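Local coordinates for 2S Albumin protein (Dolichos, PDB 6IX1) that is a seed albumin of hemopexin type, built as a four-bladed beta-propeller, and probably serves in storage or ligand binding, at residues A[1-6]-A[210-215]; A[18-23]-A[220-225]; A[29-34]-A[182-187]; A[66-69]-A[73-76]. All coordinates share one frame; numbering follows the deposited sequence.

Contact 1: residues A[1-6]-A[210-215]; sequences ASYINA and RPILDG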
# COMPACT_ATOMS: atom_id res chain seq x y z
N ALA A 1 2.54 20.10 2.56
CA ALA A 1 1.81 19.18 3.45
C ALA A 1 1.88 17.76 2.87
O ALA A 1 1.80 17.59 1.62
CB ALA A 1 0.40 19.65 3.60
N SER A 2 1.93 16.77 3.76
CA SER A 2 2.00 15.32 3.42
C SER A 2 0.79 14.53 3.91
O SER A 2 0.20 14.88 4.97
CB SER A 2 3.25 14.77 3.99
OG SER A 2 3.54 13.60 3.31
N TYR A 3 0.46 13.44 3.23
CA TYR A 3 -0.79 12.70 3.50
C TYR A 3 -0.44 11.27 3.86
O TYR A 3 0.18 11.06 4.91
CB TYR A 3 -1.86 12.93 2.44
CG TYR A 3 -2.23 14.39 2.37
CD1 TYR A 3 -1.47 15.30 1.66
CD2 TYR A 3 -3.40 14.85 2.94
CE1 TYR A 3 -1.82 16.63 1.61
CE2 TYR A 3 -3.80 16.18 2.86
CZ TYR A 3 -2.99 17.09 2.21
OH TYR A 3 -3.33 18.42 2.16
N ILE A 4 -0.87 10.34 3.02
CA ILE A 4 -0.66 8.91 3.29
C ILE A 4 0.57 8.41 2.53
O ILE A 4 0.61 8.57 1.29
CB ILE A 4 -1.94 8.10 3.04
CG1 ILE A 4 -3.05 8.60 3.97
CG2 ILE A 4 -1.71 6.63 3.21
CD1 ILE A 4 -4.46 8.06 3.67
N ASN A 5 1.53 7.81 3.20
CA ASN A 5 2.74 7.29 2.60
C ASN A 5 2.66 5.82 2.30
O ASN A 5 3.40 5.39 1.40
CB ASN A 5 3.97 7.53 3.48
CG ASN A 5 4.15 8.96 3.80
OD1 ASN A 5 3.92 9.44 4.91
ND2 ASN A 5 4.72 9.67 2.85
N ALA A 6 1.82 5.04 2.92
CA ALA A 6 1.65 3.64 2.60
C ALA A 6 0.34 3.12 3.17
O ALA A 6 -0.14 3.71 4.17
CB ALA A 6 2.83 2.83 3.12
N ARG A 210 -10.90 12.75 -5.68
CA ARG A 210 -11.33 13.74 -4.68
C ARG A 210 -10.33 13.78 -3.56
O ARG A 210 -9.52 12.91 -3.35
CB ARG A 210 -12.71 13.37 -4.15
CG ARG A 210 -12.72 12.07 -3.40
CD ARG A 210 -14.07 11.38 -3.28
NE ARG A 210 -14.94 12.04 -2.32
CZ ARG A 210 -15.79 11.41 -1.54
NH1 ARG A 210 -15.84 10.09 -1.48
NH2 ARG A 210 -16.55 12.13 -0.77
N PRO A 211 -10.35 14.87 -2.76
CA PRO A 211 -9.49 14.97 -1.60
C PRO A 211 -9.76 13.85 -0.58
O PRO A 211 -10.94 13.47 -0.33
CB PRO A 211 -9.84 16.32 -0.98
CG PRO A 211 -10.36 17.12 -2.17
CD PRO A 211 -11.17 16.09 -2.95
N ILE A 212 -8.70 13.29 -0.06
CA ILE A 212 -8.78 12.20 0.94
C ILE A 212 -9.71 12.63 2.05
O ILE A 212 -10.54 11.84 2.48
CB ILE A 212 -7.38 11.95 1.48
CG1 ILE A 212 -6.47 11.30 0.41
CG2 ILE A 212 -7.46 11.04 2.70
CD1 ILE A 212 -4.98 11.32 0.71
N LEU A 213 -9.54 13.85 2.59
CA LEU A 213 -10.33 14.26 3.77
C LEU A 213 -11.80 14.43 3.43
O LEU A 213 -12.62 14.46 4.35
CB LEU A 213 -9.68 15.49 4.36
CG LEU A 213 -8.30 15.23 4.96
CD1 LEU A 213 -7.82 16.51 5.62
CD2 LEU A 213 -8.36 14.07 5.94
N ASP A 214 -12.17 14.54 2.18
CA ASP A 214 -13.59 14.53 1.84
C ASP A 214 -14.21 13.14 1.92
O ASP A 214 -15.36 12.98 2.32
CB ASP A 214 -13.82 15.19 0.49
CG ASP A 214 -13.45 16.70 0.55
OD1 ASP A 214 -13.49 17.30 1.61
OD2 ASP A 214 -13.07 17.26 -0.44
N GLY A 215 -13.46 12.14 1.49
CA GLY A 215 -13.97 10.75 1.50
C GLY A 215 -13.73 10.01 2.81
O GLY A 215 -14.44 9.09 3.14
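Ile212 reaches across to Tyr3 and Ile4 and joins the N-terminal lead-in to the opposite end of the chain, where strand 204-211 gives way to helix 212-215. From its CB the side chain forks. The short branch, CG2, faces the tip of Ile4, whose CD1 is 4.3 Å from it. The longer branch leaves CB through CG1, which lies anti to the carbonyl carbon (chi1 -70°), and runs on nearly extended, so that CD1 ends beside Tyr3. There CD1 stands 3.9 Å from Tyr3 CB, at the root of the tyrosine side chain, and meets the ring obliquely. The two branches thus serve consecutive residues of the N-terminal loop. Pro211 is the N-cap of the helix, and its carbonyl O accepts a bond from Asp214 N at 3.0 Å. Phe186 of strand 182-187 touches both isoleucines, while Tyr191 lies against Ile212, so the contact belongs to the apolar interior where the propeller's first and last sheets meet. No hydrogen bond or charge pair spans the segments: methyls, a methylene and the flank of an aromatic ring meet, which implies cohesion by burial and shape rather than by directional bonds.

Contact 2: residues A[18-23]-A[220-225]; sequences FFECNK and RDILPT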
# COMPACT_ATOMS: atom_id res chain seq x y z
N PHE A 18 -2.85 2.65 7.69
CA PHE A 18 -2.30 3.80 6.98
C PHE A 18 -1.06 4.28 7.70
O PHE A 18 -1.14 4.54 8.90
CB PHE A 18 -3.26 4.98 6.88
CG PHE A 18 -4.51 4.78 6.07
CD1 PHE A 18 -4.45 4.31 4.82
CD2 PHE A 18 -5.75 5.13 6.54
CE1 PHE A 18 -5.58 4.17 4.04
CE2 PHE A 18 -6.87 5.06 5.76
CZ PHE A 18 -6.79 4.56 4.50
N PHE A 19 0.03 4.43 6.93
CA PHE A 19 1.30 4.96 7.47
C PHE A 19 1.54 6.37 6.98
O PHE A 19 1.33 6.69 5.79
CB PHE A 19 2.46 4.03 7.04
CG PHE A 19 2.24 2.66 7.60
CD1 PHE A 19 2.64 2.33 8.87
CD2 PHE A 19 1.56 1.73 6.87
CE1 PHE A 19 2.33 1.09 9.41
CE2 PHE A 19 1.27 0.49 7.42
CZ PHE A 19 1.65 0.19 8.68
N GLU A 20 1.93 7.24 7.92
CA GLU A 20 2.17 8.67 7.70
C GLU A 20 3.46 8.99 8.45
O GLU A 20 3.47 9.05 9.68
CB GLU A 20 0.99 9.49 8.17
CG GLU A 20 -0.32 8.92 7.67
CD GLU A 20 -1.40 8.81 8.74
OE1 GLU A 20 -2.11 9.51 8.54
OE2 GLU A 20 -1.38 8.02 9.80
N CYS A 21 4.54 9.11 7.70
CA CYS A 21 5.86 9.32 8.26
C CYS A 21 6.15 8.14 9.19
O CYS A 21 6.06 6.99 8.79
CB CYS A 21 6.04 10.70 8.88
SG CYS A 21 5.71 11.94 7.64
N ASN A 22 6.53 8.47 10.40
CA ASN A 22 6.88 7.47 11.45
C ASN A 22 5.68 7.02 12.27
O ASN A 22 5.93 6.30 13.29
CB ASN A 22 7.98 8.00 12.37
CG ASN A 22 7.56 9.25 13.13
OD1 ASN A 22 6.61 9.92 12.75
ND2 ASN A 22 8.34 9.65 14.12
N LYS A 23 4.48 7.30 11.83
CA LYS A 23 3.28 6.99 12.61
C LYS A 23 2.26 6.26 11.78
O LYS A 23 2.43 6.09 10.55
CB LYS A 23 2.67 8.27 13.15
CG LYS A 23 3.62 9.00 14.11
CD LYS A 23 3.15 10.32 14.65
CE LYS A 23 4.26 11.12 15.33
NZ LYS A 23 5.17 11.71 14.32
N ARG A 220 -9.37 13.82 9.50
CA ARG A 220 -9.17 15.28 9.38
C ARG A 220 -8.40 15.92 10.55
O ARG A 220 -7.90 17.05 10.36
CB ARG A 220 -10.51 15.98 9.19
CG ARG A 220 -11.40 16.00 10.40
CD ARG A 220 -12.77 16.48 10.07
NE ARG A 220 -13.60 16.61 11.26
CZ ARG A 220 -14.14 15.57 11.86
NH1 ARG A 220 -13.92 14.34 11.41
NH2 ARG A 220 -14.90 15.76 12.92
N ASP A 221 -8.22 15.27 11.67
CA ASP A 221 -7.46 15.84 12.80
C ASP A 221 -6.01 15.40 12.77
O ASP A 221 -5.19 15.90 13.59
CB ASP A 221 -8.12 15.52 14.15
CG ASP A 221 -9.44 16.26 14.23
OD1 ASP A 221 -9.55 17.41 13.74
OD2 ASP A 221 -10.34 15.68 14.83
N ILE A 222 -5.66 14.46 11.89
CA ILE A 222 -4.27 13.94 11.80
C ILE A 222 -3.58 14.29 10.49
O ILE A 222 -2.37 14.15 10.47
CB ILE A 222 -4.20 12.46 12.25
CG1 ILE A 222 -4.96 11.54 11.32
CG2 ILE A 222 -4.67 12.32 13.67
CD1 ILE A 222 -4.69 10.08 11.61
N LEU A 223 -4.34 14.60 9.44
CA LEU A 223 -3.73 14.98 8.13
C LEU A 223 -4.10 16.40 7.79
O LEU A 223 -5.14 16.88 8.14
CB LEU A 223 -4.22 14.11 6.96
CG LEU A 223 -3.75 12.68 7.09
CD1 LEU A 223 -4.40 11.79 6.04
CD2 LEU A 223 -2.25 12.62 7.11
N PRO A 224 -3.27 17.13 7.04
CA PRO A 224 -1.99 16.64 6.63
C PRO A 224 -0.94 16.74 7.73
O PRO A 224 -1.18 17.44 8.75
CB PRO A 224 -1.55 17.63 5.55
CG PRO A 224 -2.37 18.90 5.83
CD PRO A 224 -3.64 18.44 6.51
N THR A 225 0.22 16.14 7.49
CA THR A 225 1.45 16.33 8.31
C THR A 225 2.38 17.30 7.57
O THR A 225 2.44 17.44 6.35
CB THR A 225 2.24 15.04 8.55
OG1 THR A 225 1.36 13.95 8.82
CG2 THR A 225 3.23 15.27 9.67
O HOH W 1 -0.63 11.68 10.57
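The type II' beta turn from Glu20 to Lys23, which joins two strands of the first propeller sheet, meets the C-terminal tail through Glu20, Leu223 and Ile222. Two backbone bonds close the hairpin here, Glu20 N to Lys23 O at 2.9 Å and Lys23 N to Glu20 O at 3.0 Å. Glu20 was modelled in two conformers, and the details of its carboxylate are correspondingly doubtful. In the conformer described, the side chain is turned about CB-CG (chi2 133°), off a staggered position, and crosses that of Leu223 at about a right angle; the approach of OE1 to Leu223 CD2, at 3.4 Å, carries the same doubt. Ile222 CD1 comes near the same oxygen more loosely. A water is held by Ile222 O at 3.0 Å, with a weak bond to Thr225 OG1; its weak, doubtful bond to Glu20 OE1 may bridge the turn and the tail, which make no direct hydrogen bond. Beyond Leu223 a cis peptide leads into Pro224, which packs on Ala1 and Tyr3, and Thr225 pairs through its backbone with Ser2. Within the turn itself, the extended Lys23 chain turns at its last bond (chi4 75°), and NZ donates to Asn22 OD1 at 2.8 Å, the nitrogen tilted 16° from the carbonyl plane, while Asn22 ND2 bonds Glu59 OE1.

Contact 3: residues A[29-34]-A[182-187]; sequences YTPGKT and EAYLFK. With SO4 (sulfate ion), chain D.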
# COMPACT_ATOMS: atom_id res chain seq x y z
N TYR A 29 -13.17 0.80 7.84
CA TYR A 29 -13.58 1.65 6.67
C TYR A 29 -14.88 1.13 6.08
O TYR A 29 -15.26 -0.02 6.22
CB TYR A 29 -12.46 1.81 5.63
CG TYR A 29 -12.07 0.58 4.93
CD1 TYR A 29 -11.18 -0.32 5.48
CD2 TYR A 29 -12.54 0.38 3.63
CE1 TYR A 29 -10.80 -1.44 4.78
CE2 TYR A 29 -12.21 -0.78 2.98
CZ TYR A 29 -11.35 -1.70 3.54
OH TYR A 29 -11.06 -2.80 2.78
N THR A 30 -15.46 2.04 5.30
CA THR A 30 -16.84 1.87 4.83
C THR A 30 -16.87 2.27 3.36
O THR A 30 -16.97 3.43 3.01
CB THR A 30 -17.84 2.67 5.66
OG1 THR A 30 -17.52 4.08 5.61
CG2 THR A 30 -17.84 2.15 7.08
N PRO A 31 -16.76 1.32 2.40
CA PRO A 31 -16.81 1.70 0.99
C PRO A 31 -18.05 2.50 0.65
O PRO A 31 -19.17 2.16 1.06
CB PRO A 31 -16.83 0.35 0.28
CG PRO A 31 -16.01 -0.54 1.20
CD PRO A 31 -16.42 -0.10 2.58
N GLY A 32 -17.85 3.60 -0.08
CA GLY A 32 -18.95 4.36 -0.64
C GLY A 32 -19.60 5.33 0.34
O GLY A 32 -20.56 5.94 -0.08
N LYS A 33 -19.07 5.50 1.54
CA LYS A 33 -19.69 6.25 2.66
C LYS A 33 -18.57 6.94 3.45
O LYS A 33 -17.56 6.28 3.61
CB LYS A 33 -20.52 5.33 3.60
CG LYS A 33 -21.43 4.28 3.03
CD LYS A 33 -22.14 3.71 4.16
CE LYS A 33 -23.62 4.08 4.19
NZ LYS A 33 -24.47 3.10 3.46
N THR A 34 -18.89 8.07 4.07
CA THR A 34 -17.93 8.74 4.96
C THR A 34 -18.07 8.25 6.39
O THR A 34 -17.89 9.05 7.28
CB THR A 34 -18.14 10.24 4.90
OG1 THR A 34 -19.47 10.58 5.27
CG2 THR A 34 -17.87 10.77 3.52
N GLU A 182 -12.07 -4.04 -5.80
CA GLU A 182 -11.83 -2.60 -5.64
C GLU A 182 -10.45 -2.36 -5.01
O GLU A 182 -9.90 -3.18 -4.28
CB GLU A 182 -12.94 -1.90 -4.88
CG GLU A 182 -14.26 -2.06 -5.54
CD GLU A 182 -15.44 -1.33 -4.95
OE1 GLU A 182 -15.32 -0.70 -3.89
OE2 GLU A 182 -16.53 -1.48 -5.58
N ALA A 183 -9.94 -1.17 -5.26
CA ALA A 183 -8.69 -0.70 -4.68
C ALA A 183 -8.74 0.79 -4.51
O ALA A 183 -9.46 1.46 -5.25
CB ALA A 183 -7.52 -1.07 -5.54
N TYR A 184 -7.96 1.30 -3.56
CA TYR A 184 -7.87 2.74 -3.29
C TYR A 184 -6.46 3.18 -3.68
O TYR A 184 -5.49 2.57 -3.25
CB TYR A 184 -8.10 3.03 -1.81
CG TYR A 184 -9.49 2.80 -1.38
CD1 TYR A 184 -9.91 1.56 -0.96
CD2 TYR A 184 -10.43 3.81 -1.44
CE1 TYR A 184 -11.25 1.35 -0.63
CE2 TYR A 184 -11.76 3.60 -1.12
CZ TYR A 184 -12.16 2.38 -0.63
OH TYR A 184 -13.47 2.11 -0.31
N LEU A 185 -6.40 4.27 -4.46
CA LEU A 185 -5.09 4.83 -4.91
C LEU A 185 -5.05 6.26 -4.31
O LEU A 185 -6.01 7.01 -4.38
CB LEU A 185 -5.02 4.94 -6.44
CG LEU A 185 -5.41 3.68 -7.21
CD1 LEU A 185 -5.23 3.99 -8.70
CD2 LEU A 185 -4.49 2.51 -6.84
N PHE A 186 -3.91 6.56 -3.75
CA PHE A 186 -3.69 7.86 -3.11
C PHE A 186 -2.49 8.57 -3.77
O PHE A 186 -1.50 7.95 -4.07
CB PHE A 186 -3.33 7.67 -1.62
CG PHE A 186 -4.40 7.00 -0.82
CD1 PHE A 186 -4.51 5.66 -0.73
CD2 PHE A 186 -5.37 7.73 -0.21
CE1 PHE A 186 -5.56 5.07 -0.02
CE2 PHE A 186 -6.46 7.24 0.47
CZ PHE A 186 -6.54 5.87 0.57
N LYS A 187 -2.61 9.85 -3.95
CA LYS A 187 -1.55 10.68 -4.56
C LYS A 187 -1.68 12.07 -3.95
O LYS A 187 -2.71 12.75 -4.15
CB LYS A 187 -1.67 10.73 -6.08
CG LYS A 187 -0.75 11.67 -6.85
CD LYS A 187 0.60 11.18 -6.77
CE LYS A 187 1.51 11.67 -7.92
NZ LYS A 187 1.23 11.39 -9.39
S SO4 D . -14.96 5.61 -0.77
O1 SO4 D . -16.21 6.20 -0.44
O2 SO4 D . -15.14 4.20 -0.66
O3 SO4 D . -13.99 5.99 0.13
O4 SO4 D . -14.50 5.95 -2.08
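Oxygen O2 of a bound sulfate is held from both segments at once: Tyr184 OH donates to it at 2.7 Å, and Gly32 N donates at 2.8 Å along a nearly straight N-H line of 171°. The same amide has a weak second bond to O1, and Tyr191 OH, on the neighbouring strand, also bonds the ion. With CG of Tyr184 anti to the carbonyl carbon (chi1 -70°), its hydroxyl is sent toward the turn and the ion. The sulfur lies in the plane of the ring, off its edge, and O2 and O3 both come close to CE2. The ion, probably taken from the crystallisation liquor, therefore bridges two segments that share no direct hydrogen bond. Beside it, Pro31 crosses the tyrosine at about a right angle, with its CB 3.8 Å from Tyr184 OH. These pieces belong to the propeller's closure, where the type II beta turn from Thr30 to Lys33, in the first sheet's connection between strands 23-28 and 37-44, leans on strand 182-187 of the last sheet. Gly32 occupies the turn position whose positive phi (82°) favours glycine, and Thr30 OG1 donates to Lys33 O at 3.0 Å from well above the carbonyl plane, an added tie across the turn. Phe175 stacks on Tyr184 and Trp216 meets it edge-to-face. An alanine in place of Tyr184 removes the hydroxyl that donates to O2, and would probably leave the sulfate more weakly held and open a gap between Pro31 and Phe175. Tyr29 approaches obliquely, its CE2 4.3 Å from Tyr184 CE1, while its hydroxyl bonds His178 ND1.

Contact 4: residues A[66-69]-A[73-76]; sequences FDTE and AYVF
Phe66, Tyr74 and Phe76 gather into an aromatic cluster on one face of a two-stranded antiparallel hairpin, and this is the tight part of the contact. Phe66 and Tyr74 form a hydrogen-bonded pair, with Phe66 N to Tyr74 O at 3.0 Å and Tyr74 N to Phe66 O at 2.9 Å. With CG between its own N and carbonyl carbon (chi1 55°), the Phe66 ring swings over its strand partner: Tyr74 CB makes a CH-pi contact over the ring face, 4.0 Å from the centroid, and Phe66 CE1 comes within 3.5 Å of Tyr74 CD2, the two ring planes inclined at 40°. On its other flank, Phe66 CE2 meets Phe76 CE1 at 3.5 Å, rim to rim. Val130 and Leu132 of the next propeller sheet also touch Phe66, so the cluster reaches between sheets. An alanine in place of Phe66 would probably leave Tyr74 CB and the rim of Phe76 without the ring they rest against and open a gap toward Val130 and Leu132. Toward the turn the packing slackens. Thr68 CG2 touches the Tyr74 ring at its edge, 3.9 Å from CD2, while its OG1 bonds Tyr83 OH; exposed Glu69 turns its CB away from strand 72-77, and its OE1 is hydrogen-bonded to Tyr143 OH. On the opposite face, Asp67 and Ala73 form the non-hydrogen-bonded pair, and Asp67 OD1 accepts from Arg9 N of the first sheet. The chemistry is thus divided: backbone bonds fix the register, aromatic carbon fills one face, and the buried polar ends of Asp67 and Thr68 are satisfied from outside the hairpin.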
# COMPACT_ATOMS: atom_id res chain seq x y z
N PHE A 66 2.45 -3.88 1.36
CA PHE A 66 1.33 -4.66 0.83
C PHE A 66 1.09 -5.89 1.68
O PHE A 66 2.02 -6.54 2.08
CB PHE A 66 1.51 -5.01 -0.65
CG PHE A 66 2.77 -5.73 -1.02
CD1 PHE A 66 2.79 -7.13 -0.97
CD2 PHE A 66 3.91 -5.07 -1.42
CE1 PHE A 66 3.91 -7.84 -1.37
CE2 PHE A 66 5.06 -5.79 -1.78
CZ PHE A 66 5.04 -7.15 -1.83
N ASP A 67 -0.18 -6.19 1.77
CA ASP A 67 -0.59 -7.46 2.41
C ASP A 67 -0.36 -8.62 1.42
O ASP A 67 -0.50 -8.44 0.19
CB ASP A 67 -2.04 -7.42 2.85
CG ASP A 67 -2.99 -6.83 1.80
OD1 ASP A 67 -2.83 -5.57 1.46
OD2 ASP A 67 -3.84 -7.57 1.24
N THR A 68 -0.11 -9.84 1.97
CA THR A 68 0.05 -11.01 1.11
C THR A 68 -1.06 -12.01 1.39
O THR A 68 -2.02 -12.08 0.60
CB THR A 68 1.47 -11.60 1.31
OG1 THR A 68 1.65 -11.84 2.69
CG2 THR A 68 2.53 -10.68 0.80
N GLU A 69 -0.92 -12.70 2.51
CA GLU A 69 -1.92 -13.68 2.95
C GLU A 69 -1.96 -13.64 4.49
O GLU A 69 -1.05 -13.18 5.13
CB GLU A 69 -1.58 -15.08 2.38
CG GLU A 69 -0.22 -15.59 2.86
CD GLU A 69 0.17 -16.89 2.20
OE1 GLU A 69 0.15 -16.95 0.97
OE2 GLU A 69 0.39 -17.87 2.93
N ALA A 73 2.54 -9.18 5.71
CA ALA A 73 2.70 -8.06 4.80
C ALA A 73 4.19 -7.81 4.56
O ALA A 73 4.96 -8.06 5.46
CB ALA A 73 2.06 -6.84 5.37
N TYR A 74 4.49 -7.27 3.37
CA TYR A 74 5.80 -6.62 3.17
C TYR A 74 5.74 -5.15 3.48
O TYR A 74 4.72 -4.50 3.14
CB TYR A 74 6.34 -6.82 1.74
CG TYR A 74 6.88 -8.17 1.48
CD1 TYR A 74 8.20 -8.47 1.82
CD2 TYR A 74 6.14 -9.21 0.98
CE1 TYR A 74 8.76 -9.72 1.64
CE2 TYR A 74 6.68 -10.45 0.76
CZ TYR A 74 8.00 -10.71 1.09
OH TYR A 74 8.52 -11.95 0.87
N VAL A 75 6.78 -4.65 4.13
CA VAL A 75 6.94 -3.21 4.35
C VAL A 75 8.28 -2.76 3.84
O VAL A 75 9.21 -3.59 3.71
CB VAL A 75 6.78 -2.93 5.85
CG1 VAL A 75 5.39 -3.28 6.34
CG2 VAL A 75 7.78 -3.61 6.77
N PHE A 76 8.36 -1.50 3.49
CA PHE A 76 9.50 -0.89 2.80
C PHE A 76 9.84 0.44 3.47
O PHE A 76 8.93 1.10 3.97
CB PHE A 76 9.14 -0.61 1.33
CG PHE A 76 8.81 -1.84 0.50
CD1 PHE A 76 7.59 -2.49 0.61
CD2 PHE A 76 9.79 -2.44 -0.27
CE1 PHE A 76 7.32 -3.66 -0.07
CE2 PHE A 76 9.52 -3.63 -0.90
CZ PHE A 76 8.28 -4.25 -0.83

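How the contacts relate
From the N terminus, residues 1-6 start contact 1, which closes only at 210-215, and residues 18-23 start contact 2, which closes at the extreme C terminus; the two therefore cross, and they touch through Asn5 with Phe19. Contact 3, from 29-34 to 182-187, forms a shorter loop enclosed by both, and Phe186 touches Ile212 and Ile4 of contact 1 and Phe18 of contact 2. Together these three join the first sheet to the last and close the propeller ring. Contact 4 is a local hairpin of the second sheet, within all three loops but touching none, its centre about 21 Å from that of contact 1.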